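Local coordinates for protein pullulanase (Klebsiella oxytoca, PDB 2YOC) that hydrolyses alpha-1,6-glucosidic linkages in pullulan and related branched glucans, as a secreted glycosyl hydrolase exported by a type 2 secretion system, at residues Lys121-Asp126 with Val139-Gly144; His670-Ile675 with Arg703-Ser708; Gln674-Trp679 with Thr715-Phe720; Gln742-Gly747 with Glu756-Ser761; Ala750-Asn755 with Ala1003-Arg1008. All blocks are in the same frame, centred on the assembly; numbering follows the deposited sequence.

Interaction 1: residues Lys121-Asp126 with Val139-Gly144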
# COMPACT_ATOMS: atom_id res chain seq x y z
N LYS B 121 -8.70 -40.44 -19.86
CA LYS B 121 -10.05 -40.74 -20.33
C LYS B 121 -10.24 -40.32 -21.78
O LYS B 121 -9.96 -39.18 -22.13
CB LYS B 121 -11.09 -39.99 -19.48
CG LYS B 121 -11.29 -40.47 -18.06
CD LYS B 121 -12.30 -39.56 -17.35
CE LYS B 121 -13.58 -40.24 -16.93
NZ LYS B 121 -14.41 -40.68 -18.10
N LEU B 122 -10.73 -41.24 -22.62
CA LEU B 122 -11.03 -40.95 -24.03
C LEU B 122 -12.47 -40.42 -24.14
O LEU B 122 -12.72 -39.50 -24.92
CB LEU B 122 -10.84 -42.17 -24.93
CG LEU B 122 -9.40 -42.50 -25.31
CD1 LEU B 122 -9.31 -43.87 -25.92
CD2 LEU B 122 -8.83 -41.50 -26.30
N ILE B 123 -13.39 -40.98 -23.34
CA ILE B 123 -14.78 -40.52 -23.24
C ILE B 123 -14.91 -39.79 -21.90
O ILE B 123 -14.64 -40.38 -20.85
CB ILE B 123 -15.81 -41.66 -23.47
CG1 ILE B 123 -15.93 -41.96 -24.96
CG2 ILE B 123 -17.19 -41.31 -22.91
CD1 ILE B 123 -15.57 -43.33 -25.30
N ASP B 124 -15.26 -38.48 -21.98
CA ASP B 124 -15.43 -37.53 -20.86
C ASP B 124 -16.23 -38.09 -19.67
O ASP B 124 -15.74 -38.07 -18.54
CB ASP B 124 -16.02 -36.18 -21.36
CG ASP B 124 -17.16 -36.27 -22.37
OD1 ASP B 124 -16.88 -36.38 -23.59
OD2 ASP B 124 -18.34 -36.18 -21.94
N SER B 125 -17.44 -38.62 -19.95
CA SER B 125 -18.35 -39.22 -18.98
C SER B 125 -18.00 -40.69 -18.71
O SER B 125 -17.48 -41.40 -19.59
CB SER B 125 -19.80 -39.10 -19.46
OG SER B 125 -20.05 -39.81 -20.67
N ASP B 126 -18.30 -41.15 -17.47
CA ASP B 126 -18.13 -42.54 -17.07
C ASP B 126 -19.29 -43.30 -17.72
O ASP B 126 -20.46 -43.00 -17.46
CB ASP B 126 -18.18 -42.69 -15.54
CG ASP B 126 -17.19 -41.87 -14.74
OD1 ASP B 126 -16.29 -41.26 -15.36
OD2 ASP B 126 -17.31 -41.85 -13.50
N VAL B 139 -21.77 -53.47 -28.29
CA VAL B 139 -21.90 -52.03 -28.18
C VAL B 139 -20.70 -51.33 -28.83
O VAL B 139 -19.64 -51.94 -28.93
CB VAL B 139 -22.09 -51.72 -26.67
CG1 VAL B 139 -21.31 -50.50 -26.19
CG2 VAL B 139 -23.56 -51.62 -26.31
N SER B 140 -20.87 -50.07 -29.26
CA SER B 140 -19.81 -49.27 -29.89
C SER B 140 -19.75 -47.84 -29.34
O SER B 140 -20.80 -47.25 -29.06
CB SER B 140 -20.01 -49.24 -31.40
OG SER B 140 -20.24 -50.53 -31.93
N VAL B 141 -18.53 -47.30 -29.17
CA VAL B 141 -18.30 -45.94 -28.66
C VAL B 141 -17.23 -45.18 -29.48
O VAL B 141 -16.34 -45.82 -30.05
CB VAL B 141 -18.05 -45.86 -27.11
CG1 VAL B 141 -19.28 -46.23 -26.31
CG2 VAL B 141 -16.85 -46.70 -26.68
N ILE B 142 -17.34 -43.84 -29.55
CA ILE B 142 -16.38 -42.96 -30.25
C ILE B 142 -15.74 -42.05 -29.20
O ILE B 142 -16.42 -41.67 -28.25
CB ILE B 142 -17.03 -42.11 -31.38
CG1 ILE B 142 -18.12 -42.87 -32.17
CG2 ILE B 142 -15.97 -41.53 -32.32
CD1 ILE B 142 -19.23 -41.96 -32.69
N ALA B 143 -14.45 -41.70 -29.36
CA ALA B 143 -13.74 -40.84 -28.41
C ALA B 143 -14.36 -39.44 -28.24
O ALA B 143 -14.64 -38.76 -29.23
CB ALA B 143 -12.27 -40.72 -28.79
N GLY B 144 -14.62 -39.08 -26.97
CA GLY B 144 -15.23 -37.82 -26.55
C GLY B 144 -16.71 -37.68 -26.85
O GLY B 144 -17.27 -36.59 -26.72

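Interaction 2: residues His670-Ile675 with Arg703-Ser708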
# COMPACT_ATOMS: atom_id res chain seq x y z
N HIS B 670 -27.75 -10.57 -15.41
CA HIS B 670 -28.42 -9.65 -16.31
C HIS B 670 -27.44 -8.56 -16.77
O HIS B 670 -26.63 -8.07 -15.97
CB HIS B 670 -29.58 -8.91 -15.59
CG HIS B 670 -30.72 -9.76 -15.13
ND1 HIS B 670 -31.99 -9.57 -15.63
CD2 HIS B 670 -30.76 -10.72 -14.18
CE1 HIS B 670 -32.76 -10.45 -15.00
NE2 HIS B 670 -32.06 -11.17 -14.13
N PRO B 671 -27.59 -8.11 -18.03
CA PRO B 671 -26.81 -6.94 -18.50
C PRO B 671 -27.27 -5.66 -17.82
O PRO B 671 -28.47 -5.36 -17.81
CB PRO B 671 -27.16 -6.85 -20.01
CG PRO B 671 -27.81 -8.16 -20.32
CD PRO B 671 -28.50 -8.60 -19.08
N LYS B 672 -26.35 -4.88 -17.27
CA LYS B 672 -26.64 -3.59 -16.66
C LYS B 672 -27.59 -2.78 -17.55
O LYS B 672 -28.53 -2.17 -17.02
CB LYS B 672 -25.32 -2.81 -16.44
CG LYS B 672 -25.41 -1.29 -16.34
CD LYS B 672 -24.07 -0.66 -15.86
CE LYS B 672 -24.07 0.84 -15.97
NZ LYS B 672 -22.68 1.36 -16.03
N ALA B 673 -27.40 -2.81 -18.89
CA ALA B 673 -28.24 -2.04 -19.82
C ALA B 673 -29.74 -2.42 -19.80
O ALA B 673 -30.61 -1.55 -19.93
CB ALA B 673 -27.69 -2.09 -21.22
N GLN B 674 -30.00 -3.71 -19.57
CA GLN B 674 -31.33 -4.30 -19.48
C GLN B 674 -31.97 -3.80 -18.17
O GLN B 674 -33.04 -3.15 -18.22
CB GLN B 674 -31.16 -5.83 -19.49
CG GLN B 674 -32.38 -6.62 -19.75
CD GLN B 674 -33.00 -7.03 -18.46
OE1 GLN B 674 -32.42 -7.83 -17.71
NE2 GLN B 674 -34.20 -6.51 -18.20
N ILE B 675 -31.27 -3.98 -17.02
CA ILE B 675 -31.82 -3.50 -15.75
C ILE B 675 -32.21 -2.00 -15.83
O ILE B 675 -33.31 -1.63 -15.40
CB ILE B 675 -30.95 -3.86 -14.52
CG1 ILE B 675 -30.61 -5.36 -14.46
CG2 ILE B 675 -31.62 -3.39 -13.22
CD1 ILE B 675 -31.80 -6.32 -14.19
N ARG B 703 -19.61 -11.66 -22.32
CA ARG B 703 -20.83 -11.48 -23.12
C ARG B 703 -21.43 -10.08 -23.13
O ARG B 703 -21.98 -9.68 -24.17
CB ARG B 703 -21.89 -12.51 -22.74
CG ARG B 703 -21.47 -13.92 -23.03
CD ARG B 703 -22.17 -14.85 -22.09
NE ARG B 703 -22.13 -16.25 -22.53
CZ ARG B 703 -22.93 -16.76 -23.45
NH1 ARG B 703 -23.80 -16.00 -24.09
NH2 ARG B 703 -22.87 -18.05 -23.74
N PHE B 704 -21.34 -9.36 -21.99
CA PHE B 704 -21.91 -8.02 -21.79
C PHE B 704 -21.48 -7.42 -20.42
O PHE B 704 -21.10 -8.18 -19.50
CB PHE B 704 -23.46 -8.10 -21.79
CG PHE B 704 -24.07 -9.18 -20.90
CD1 PHE B 704 -24.14 -9.02 -19.52
CD2 PHE B 704 -24.60 -10.34 -21.46
CE1 PHE B 704 -24.72 -10.00 -18.71
CE2 PHE B 704 -25.16 -11.33 -20.64
CZ PHE B 704 -25.21 -11.15 -19.27
N GLU B 705 -21.64 -6.07 -20.27
CA GLU B 705 -21.40 -5.36 -19.01
C GLU B 705 -22.50 -5.79 -18.04
O GLU B 705 -23.68 -5.49 -18.24
CB GLU B 705 -21.40 -3.85 -19.21
CG GLU B 705 -20.98 -3.10 -17.96
CD GLU B 705 -21.05 -1.59 -18.03
OE1 GLU B 705 -21.99 -1.06 -18.67
OE2 GLU B 705 -20.19 -0.95 -17.40
N ILE B 706 -22.09 -6.62 -17.06
CA ILE B 706 -22.99 -7.23 -16.08
C ILE B 706 -23.56 -6.22 -15.07
O ILE B 706 -22.92 -5.21 -14.82
CB ILE B 706 -22.33 -8.46 -15.41
CG1 ILE B 706 -21.19 -8.10 -14.43
CG2 ILE B 706 -21.86 -9.46 -16.46
CD1 ILE B 706 -20.78 -9.26 -13.44
N ALA B 707 -24.76 -6.48 -14.53
CA ALA B 707 -25.40 -5.62 -13.53
C ALA B 707 -24.80 -5.98 -12.16
O ALA B 707 -25.44 -6.71 -11.37
CB ALA B 707 -26.91 -5.83 -13.52
N SER B 708 -23.54 -5.52 -11.91
CA SER B 708 -22.84 -5.84 -10.66
C SER B 708 -22.72 -4.62 -9.75
O SER B 708 -22.86 -3.49 -10.23
CB SER B 708 -21.47 -6.46 -10.93
OG SER B 708 -20.46 -5.49 -11.19
O HOH W 1 -21.68 1.76 -18.79
O HOH W 2 -24.92 -3.78 -20.21

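Interaction 3: residues Gln674-Trp679 with Thr715-Phe720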
# COMPACT_ATOMS: atom_id res chain seq x y z
N GLN B 674 -30.00 -3.71 -19.57
CA GLN B 674 -31.33 -4.30 -19.48
C GLN B 674 -31.97 -3.80 -18.17
O GLN B 674 -33.04 -3.15 -18.22
CB GLN B 674 -31.16 -5.83 -19.49
CG GLN B 674 -32.38 -6.62 -19.75
CD GLN B 674 -33.00 -7.03 -18.46
OE1 GLN B 674 -32.42 -7.83 -17.71
NE2 GLN B 674 -34.20 -6.51 -18.20
N ILE B 675 -31.27 -3.98 -17.02
CA ILE B 675 -31.82 -3.50 -15.75
C ILE B 675 -32.21 -2.00 -15.83
O ILE B 675 -33.31 -1.63 -15.40
CB ILE B 675 -30.95 -3.86 -14.52
CG1 ILE B 675 -30.61 -5.36 -14.46
CG2 ILE B 675 -31.62 -3.39 -13.22
CD1 ILE B 675 -31.80 -6.32 -14.19
N LEU B 676 -31.35 -1.16 -16.44
CA LEU B 676 -31.61 0.27 -16.57
C LEU B 676 -32.78 0.56 -17.52
O LEU B 676 -33.63 1.41 -17.23
CB LEU B 676 -30.35 1.05 -16.95
CG LEU B 676 -29.12 0.89 -16.04
CD1 LEU B 676 -28.00 1.75 -16.51
CD2 LEU B 676 -29.44 1.21 -14.61
N SER B 677 -32.86 -0.21 -18.61
CA SER B 677 -33.95 -0.10 -19.58
C SER B 677 -35.28 -0.43 -18.87
O SER B 677 -36.16 0.41 -18.85
CB SER B 677 -33.68 -1.05 -20.75
OG SER B 677 -34.73 -1.03 -21.70
N ALA B 678 -35.36 -1.58 -18.19
CA ALA B 678 -36.56 -2.00 -17.46
C ALA B 678 -36.92 -0.97 -16.43
O ALA B 678 -38.10 -0.63 -16.29
CB ALA B 678 -36.33 -3.33 -16.79
N TRP B 679 -35.90 -0.44 -15.72
CA TRP B 679 -36.15 0.56 -14.72
C TRP B 679 -36.81 1.82 -15.31
O TRP B 679 -37.87 2.22 -14.82
CB TRP B 679 -34.90 0.87 -13.94
CG TRP B 679 -35.20 1.59 -12.65
CD1 TRP B 679 -36.22 1.33 -11.78
CD2 TRP B 679 -34.47 2.68 -12.10
NE1 TRP B 679 -36.19 2.22 -10.74
CE2 TRP B 679 -35.09 3.04 -10.89
CE3 TRP B 679 -33.32 3.38 -12.51
CZ2 TRP B 679 -34.60 4.04 -10.06
CZ3 TRP B 679 -32.85 4.39 -11.70
CH2 TRP B 679 -33.47 4.71 -10.49
N THR B 715 -26.02 4.49 -10.70
CA THR B 715 -27.15 4.16 -11.58
C THR B 715 -28.49 4.34 -10.89
O THR B 715 -29.48 4.66 -11.55
CB THR B 715 -27.05 2.75 -12.15
OG1 THR B 715 -27.19 1.78 -11.11
CG2 THR B 715 -25.79 2.51 -12.93
N GLY B 716 -28.53 4.12 -9.59
CA GLY B 716 -29.77 4.20 -8.82
C GLY B 716 -30.22 2.83 -8.39
O GLY B 716 -30.96 2.70 -7.42
N ILE B 717 -29.75 1.80 -9.10
CA ILE B 717 -30.06 0.40 -8.81
C ILE B 717 -29.23 0.02 -7.61
O ILE B 717 -28.02 0.28 -7.60
CB ILE B 717 -29.77 -0.52 -10.04
CG1 ILE B 717 -30.32 0.07 -11.36
CG2 ILE B 717 -30.24 -1.95 -9.82
CD1 ILE B 717 -31.86 0.33 -11.49
N GLY B 718 -29.88 -0.52 -6.60
CA GLY B 718 -29.22 -0.95 -5.38
C GLY B 718 -28.74 -2.38 -5.49
O GLY B 718 -29.26 -3.16 -6.29
N THR B 719 -27.73 -2.72 -4.69
CA THR B 719 -27.17 -4.07 -4.60
C THR B 719 -26.96 -4.43 -3.14
O THR B 719 -26.75 -3.53 -2.32
CB THR B 719 -25.84 -4.19 -5.33
OG1 THR B 719 -25.03 -3.06 -5.01
CG2 THR B 719 -26.00 -4.33 -6.81
N PHE B 720 -27.01 -5.73 -2.82
CA PHE B 720 -26.74 -6.20 -1.47
C PHE B 720 -25.25 -6.05 -1.25
O PHE B 720 -24.45 -6.34 -2.15
CB PHE B 720 -27.15 -7.68 -1.27
CG PHE B 720 -28.62 -7.94 -1.03
CD1 PHE B 720 -29.14 -7.89 0.26
CD2 PHE B 720 -29.47 -8.22 -2.09
CE1 PHE B 720 -30.51 -8.13 0.48
CE2 PHE B 720 -30.84 -8.45 -1.87
CZ PHE B 720 -31.35 -8.42 -0.59

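Interaction 4: residues Gln742-Gly747 with Glu756-Ser761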
# COMPACT_ATOMS: atom_id res chain seq x y z
N GLN B 742 -13.82 -20.82 13.83
CA GLN B 742 -12.56 -20.08 13.71
C GLN B 742 -12.71 -18.67 13.17
O GLN B 742 -11.90 -17.81 13.53
CB GLN B 742 -11.64 -20.80 12.73
CG GLN B 742 -10.88 -21.98 13.27
CD GLN B 742 -9.81 -22.28 12.27
OE1 GLN B 742 -10.07 -22.51 11.08
NE2 GLN B 742 -8.57 -22.19 12.73
N ASN B 743 -13.63 -18.45 12.21
CA ASN B 743 -13.83 -17.16 11.56
C ASN B 743 -14.90 -16.34 12.28
O ASN B 743 -16.03 -16.20 11.79
CB ASN B 743 -14.16 -17.33 10.07
CG ASN B 743 -13.17 -18.17 9.30
OD1 ASN B 743 -11.94 -18.03 9.44
ND2 ASN B 743 -13.68 -19.05 8.46
N GLN B 744 -14.54 -15.80 13.47
CA GLN B 744 -15.42 -14.99 14.30
C GLN B 744 -15.71 -13.64 13.64
O GLN B 744 -15.02 -13.26 12.69
CB GLN B 744 -14.79 -14.77 15.68
CG GLN B 744 -14.70 -15.99 16.57
CD GLN B 744 -14.25 -15.58 17.95
OE1 GLN B 744 -13.07 -15.35 18.20
NE2 GLN B 744 -15.20 -15.38 18.84
N GLY B 745 -16.71 -12.93 14.13
CA GLY B 745 -17.04 -11.60 13.62
C GLY B 745 -17.14 -10.56 14.71
O GLY B 745 -17.01 -10.88 15.90
N ILE B 746 -17.35 -9.29 14.33
CA ILE B 746 -17.56 -8.21 15.31
C ILE B 746 -19.01 -8.48 15.67
O ILE B 746 -19.90 -8.16 14.90
CB ILE B 746 -17.38 -6.81 14.66
CG1 ILE B 746 -16.05 -6.69 13.92
CG2 ILE B 746 -17.55 -5.70 15.70
CD1 ILE B 746 -16.10 -5.71 12.86
N GLY B 747 -19.24 -9.19 16.74
CA GLY B 747 -20.60 -9.60 17.09
C GLY B 747 -20.63 -11.04 17.53
O GLY B 747 -21.66 -11.54 17.98
N GLU B 756 -12.22 -20.98 21.62
CA GLU B 756 -11.10 -21.93 21.64
C GLU B 756 -10.44 -22.26 20.31
O GLU B 756 -9.26 -22.61 20.31
CB GLU B 756 -11.42 -23.20 22.45
CG GLU B 756 -12.25 -24.25 21.73
CD GLU B 756 -13.71 -23.91 21.52
OE1 GLU B 756 -14.29 -23.14 22.33
OE2 GLU B 756 -14.29 -24.44 20.54
N LEU B 757 -11.17 -22.14 19.18
CA LEU B 757 -10.62 -22.45 17.85
C LEU B 757 -10.02 -21.26 17.10
O LEU B 757 -9.25 -21.46 16.15
CB LEU B 757 -11.65 -23.21 16.97
CG LEU B 757 -12.41 -24.40 17.58
CD1 LEU B 757 -13.20 -25.12 16.51
CD2 LEU B 757 -11.49 -25.40 18.20
N ALA B 758 -10.35 -20.02 17.53
CA ALA B 758 -9.93 -18.77 16.90
C ALA B 758 -8.41 -18.54 16.87
O ALA B 758 -7.71 -18.87 17.84
CB ALA B 758 -10.63 -17.59 17.55
N SER B 759 -7.93 -17.95 15.75
CA SER B 759 -6.53 -17.60 15.47
C SER B 759 -6.44 -16.25 14.70
O SER B 759 -5.41 -15.95 14.06
CB SER B 759 -5.85 -18.73 14.70
OG SER B 759 -6.68 -19.19 13.64
N LEU B 760 -7.52 -15.44 14.78
CA LEU B 760 -7.63 -14.14 14.11
C LEU B 760 -6.71 -13.13 14.74
O LEU B 760 -6.78 -12.92 15.95
CB LEU B 760 -9.08 -13.61 14.13
CG LEU B 760 -10.09 -14.30 13.23
CD1 LEU B 760 -11.50 -14.01 13.67
CD2 LEU B 760 -9.91 -13.90 11.80
N SER B 761 -5.85 -12.50 13.92
CA SER B 761 -4.88 -11.48 14.35
C SER B 761 -5.53 -10.13 14.67
O SER B 761 -6.67 -9.86 14.26
CB SER B 761 -3.79 -11.29 13.28
OG SER B 761 -4.07 -10.22 12.39

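Interaction 5: residues Ala750-Asn755 with Ala1003-Arg1008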
# COMPACT_ATOMS: atom_id res chain seq x y z
N ALA B 750 -14.83 -11.38 17.68
CA ALA B 750 -13.55 -11.56 17.02
C ALA B 750 -12.57 -10.59 17.65
O ALA B 750 -12.83 -9.38 17.66
CB ALA B 750 -13.68 -11.28 15.53
N GLY B 751 -11.52 -11.13 18.25
CA GLY B 751 -10.47 -10.37 18.92
C GLY B 751 -10.72 -10.15 20.40
O GLY B 751 -9.92 -10.59 21.24
N VAL B 752 -11.84 -9.47 20.73
CA VAL B 752 -12.26 -9.12 22.09
C VAL B 752 -12.54 -10.29 23.04
O VAL B 752 -12.17 -10.23 24.21
CB VAL B 752 -13.42 -8.09 22.11
CG1 VAL B 752 -12.99 -6.77 21.48
CG2 VAL B 752 -14.67 -8.64 21.44
N LEU B 753 -13.25 -11.31 22.54
CA LEU B 753 -13.62 -12.49 23.33
C LEU B 753 -13.52 -13.69 22.39
O LEU B 753 -14.51 -14.12 21.78
CB LEU B 753 -15.02 -12.30 23.97
CG LEU B 753 -15.66 -13.45 24.74
CD1 LEU B 753 -14.80 -13.92 25.89
CD2 LEU B 753 -17.04 -13.08 25.22
N PRO B 754 -12.28 -14.19 22.20
CA PRO B 754 -12.08 -15.29 21.25
C PRO B 754 -12.56 -16.63 21.76
O PRO B 754 -12.59 -16.86 22.97
CB PRO B 754 -10.57 -15.29 20.97
CG PRO B 754 -10.01 -14.12 21.74
CD PRO B 754 -11.00 -13.79 22.81
N ASN B 755 -12.95 -17.50 20.83
CA ASN B 755 -13.37 -18.86 21.12
C ASN B 755 -12.14 -19.78 21.02
O ASN B 755 -11.15 -19.41 20.39
CB ASN B 755 -14.51 -19.28 20.19
CG ASN B 755 -14.23 -19.28 18.70
OD1 ASN B 755 -13.14 -19.61 18.22
ND2 ASN B 755 -15.27 -19.03 17.91
N ALA B 1003 -19.01 -3.69 21.09
CA ALA B 1003 -19.06 -5.11 20.79
C ALA B 1003 -17.86 -5.80 21.46
O ALA B 1003 -17.11 -6.54 20.82
CB ALA B 1003 -19.02 -5.29 19.28
N ALA B 1004 -17.71 -5.56 22.78
CA ALA B 1004 -16.62 -6.08 23.61
C ALA B 1004 -17.12 -6.54 25.00
O ALA B 1004 -18.08 -5.94 25.50
CB ALA B 1004 -15.55 -5.00 23.78
N PRO B 1005 -16.49 -7.55 25.65
CA PRO B 1005 -16.97 -7.97 26.98
C PRO B 1005 -16.57 -7.02 28.11
O PRO B 1005 -17.18 -7.06 29.18
CB PRO B 1005 -16.39 -9.37 27.15
CG PRO B 1005 -15.14 -9.36 26.34
CD PRO B 1005 -15.33 -8.37 25.22
N GLU B 1006 -15.55 -6.16 27.87
CA GLU B 1006 -15.09 -5.15 28.84
C GLU B 1006 -15.86 -3.82 28.60
O GLU B 1006 -16.17 -3.48 27.46
CB GLU B 1006 -13.53 -4.96 28.78
CG GLU B 1006 -12.94 -4.60 27.40
CD GLU B 1006 -11.43 -4.41 27.24
OE1 GLU B 1006 -10.80 -3.75 28.10
OE2 GLU B 1006 -10.89 -4.88 26.20
N SER B 1007 -16.21 -3.11 29.67
CA SER B 1007 -16.91 -1.84 29.48
C SER B 1007 -15.88 -0.79 29.00
O SER B 1007 -14.70 -0.86 29.36
CB SER B 1007 -17.62 -1.41 30.76
OG SER B 1007 -17.00 -0.30 31.36
N ARG B 1008 -16.33 0.16 28.16
CA ARG B 1008 -15.42 1.15 27.58
C ARG B 1008 -15.70 2.58 27.93
O ARG B 1008 -16.76 2.89 28.48
CB ARG B 1008 -15.33 0.96 26.06
CG ARG B 1008 -14.07 0.23 25.62
CD ARG B 1008 -14.13 -1.27 25.86
NE ARG B 1008 -12.97 -1.95 25.28
CZ ARG B 1008 -12.89 -2.32 24.00
NH1 ARG B 1008 -13.88 -2.04 23.16
NH2 ARG B 1008 -11.80 -2.93 23.55

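Interaction 1: residues Lys121-Asp126 with Val139-Gly144
Inside the bacterial pullulanase-associated domain, a family of the transthyretin clan, L122, I123 and D124 of the loop joining strands 110-117 and 127-130 meet V141 of strand 138-141 and the three residues after it. I123 does most of the apolar work. Its CG1 stands beside the backbone N (chi1 -77°), which carries that branch across to residues 139-144: CG1 is 3.3 Å from I142 O, and CD1 goes on to V141 CG2 at 3.9 Å. V141 points its CB toward this loop, whereas I142 turns its own away. The one cross-segment hydrogen bond is weak: G144 N gives to L122 O at 2.8 Å, bent to 125° at the hydrogen. D124 OD1 and G144 O are close, but both are acceptors. The loop is tied up internally by K121, whose NZ donates to I123 O in the carbonyl plane at 2.8 Å and to D124 O from above its plane at 3.0 Å, and also pairs with D126 OD1. Around this, L122 and I123 lie on V115 of strand 110-117, I142 packs on helix 152-159, V141 touches strand 41-46, and D126 OD2 bonds to T119 of the second subunit.

Interaction 2: residues His670-Ile675 with Arg703-Ser708
P671, the N-cap residue of helix 672-683 in the (beta/alpha)8 barrel, is joined to I706 by a single beta bridge, so the loop after strand 690-693 holds the start of a barrel helix. Two backbone bonds make the bridge: A707 N to H670 O at 2.8 Å and K672 N to E705 O at 2.9 Å. Over the bridge the F704 ring lies against P671 in a CH-pi contact, with P671 CG 3.8 Å from the ring centroid and only 6° off the normal. Its first torsion sets CG between backbone N and carbonyl carbon (chi1 48°). A707 CB meets I675 CG1 at 3.8 Å. H670, just before the helix, donates through ND1 to OE1 of Q674 in its first turn, at 2.7 Å and within the imidazole plane. The extended side chains of K672 and E705 cross at a slant, but their ion pair is long, NZ to OE1 3.6 Å; a water links the same two atoms, and NZ also bonds to N711 O. A second water joins A673 N to E705 O. That carbonyl thus serves two amides of the first turn, one through water, which probably suits the helix dipole.

Interaction 3: residues Gln674-Trp679 with Thr715-Phe720
I717 and W679 run past each other in opposite directions where helix 672-683 of the (beta/alpha)8 barrel packs on the turn that feeds strand 718-720. W679 points toward that turn, its CG set anti to the backbone N (chi1 -163°), and presents the six-membered half of the indole. I717 CD1 comes in over the CD2 and CE3 corner, 3.5 Å from W679 CE3. Further along the same ring, CZ3 approaches T715 O at 3.4 Å and CH2 comes near G716 CA. With no side chain at G716, the indole can sit close to the turn. About one turn earlier in the helix, L676 lies across T715 at about a right angle; its CD2 wedges between I717 CG1, 3.6 Å away, and T715 CB. I675 meets I717 obliquely through the two CG2 methyls, 3.9 Å apart, so I717 is touched by I675, L676 and W679. On the five-membered ring, NE1 is hydrogen-bonded to I689 O, and F691 of strand 690-693 touches both I675 and I717. The turn keeps its shape through an ST turn: I717 N donates to T715 OG1 at 3.3 Å, while that hydroxyl is also hydrogen-bonded to L712 O.

Interaction 4: residues Gln742-Gly747 with Glu756-Ser761
Q742 and Q744 face A758 and L760 across the neck of one long loop, and the contact is made by packing alone, with no hydrogen bond between the segments. Q742 ends the short helix 739-742. Its side chain crosses that of L757 at about a right angle, with CG 3.3 Å from L757 O and 4.0 Å from L757 CB. The amide end continues toward the next residues, where NE2 comes to 3.7 Å from S759 OG, too far for a bond. Farther along the segment, L760 points its CB toward residues 742-747: CD1 rests 3.5 Å from Q744 N and 3.9 Å from Q744 CB, and lies 3.8 Å from Q742 O. Q744 returns the approach with its amide, placing OE1 3.4 Å from the methyl CB of A758.

Around this, Q744 NE2 donates to L753 O and OE1 takes a weak bond from N755 N; these bonds, with a weak one from NE2 to K833 O, probably orient the amide. N755 OD1 in turn receives weak bonds from L757 N and A758 N. N743, whose CB turns away from the contact, binds D735 through ND2, and its carbonyl takes K833 NZ. E756 forms a salt bridge with R741, anchoring the returning chain to helix 739-742. The two segments are the ends of a long loop of the (beta/alpha)8 barrel, between helices 739-742 and 762-776: the chain leaves one helix, doubles back on itself, and enters the other with S761 as the N-cap.

Interaction 5: residues Ala750-Asn755 with Ala1003-Arg1008
The pyrrolidine ring of P1005 lies against V752 and L753, and nearby the planar guanidinium of R1008 has A1004 CB over one face, 3.4 Å above the plane and offset toward the rim. The guanidinium nitrogens have polar partners: NH2 reaches E1006 OE2 at 3.4 Å in a weak, bent bond within a salt bridge, while NH1 is held by A973 O and N1002 OD1. A1004 CB thus touches both the guanidinium face and V752, in directions roughly at right angles.

V752 does most of the touching on the other segment. Its CB meets P1005 CD at 3.7 Å, and the two side chains lie at a slant to each other. The branches divide the rest: CG1, anti to the carbonyl carbon (chi1 -63°), meets A1004 CB at 3.9 Å, and CG2, placed between the backbone N and the carbonyl carbon, comes to 3.3 Å from A1003 O. L753 adds its CB against P1005 CG at 3.8 Å; its CG is anti to the backbone N, and the L753 side chain also touches E837. No hydrogen bond crosses.

Each side is braced separately. N755 ND2 binds K833 O and R741 O, whereas E1006 O is bonded to N1002 ND2 and A1003 pairs by backbone with G974. The result is an apolar interdomain contact: a loop of the (beta/alpha)8 barrel pressed on the loop between strands 994-1002 and 1008-1010 of the C-terminal beta domain that pullulanase-type glucosidases carry.

Interactions 2 and 3 are neighbours on helix 672-683: they share Q674 and I675, their centres are 9 Å apart, and K672 CE packs 3.9 Å from T715 CG2. Interactions 4 and 5 form a second pair, centres 11 Å apart, 750-755 lying between the two segments of interaction 4; a probable hydrogen bond from A750 N to G745 O, 2.9 Å, joins them. Interactions 2, 3 and 4 lie in the barrel and interaction 5 joins it to the C-terminal domain; the nearest atoms of interactions 3 and 4 are about 17 Å apart. Interaction 1 stands alone, its centre 38 Å or more from the others. A calcium ion lies about 8 Å from the F704 side chain.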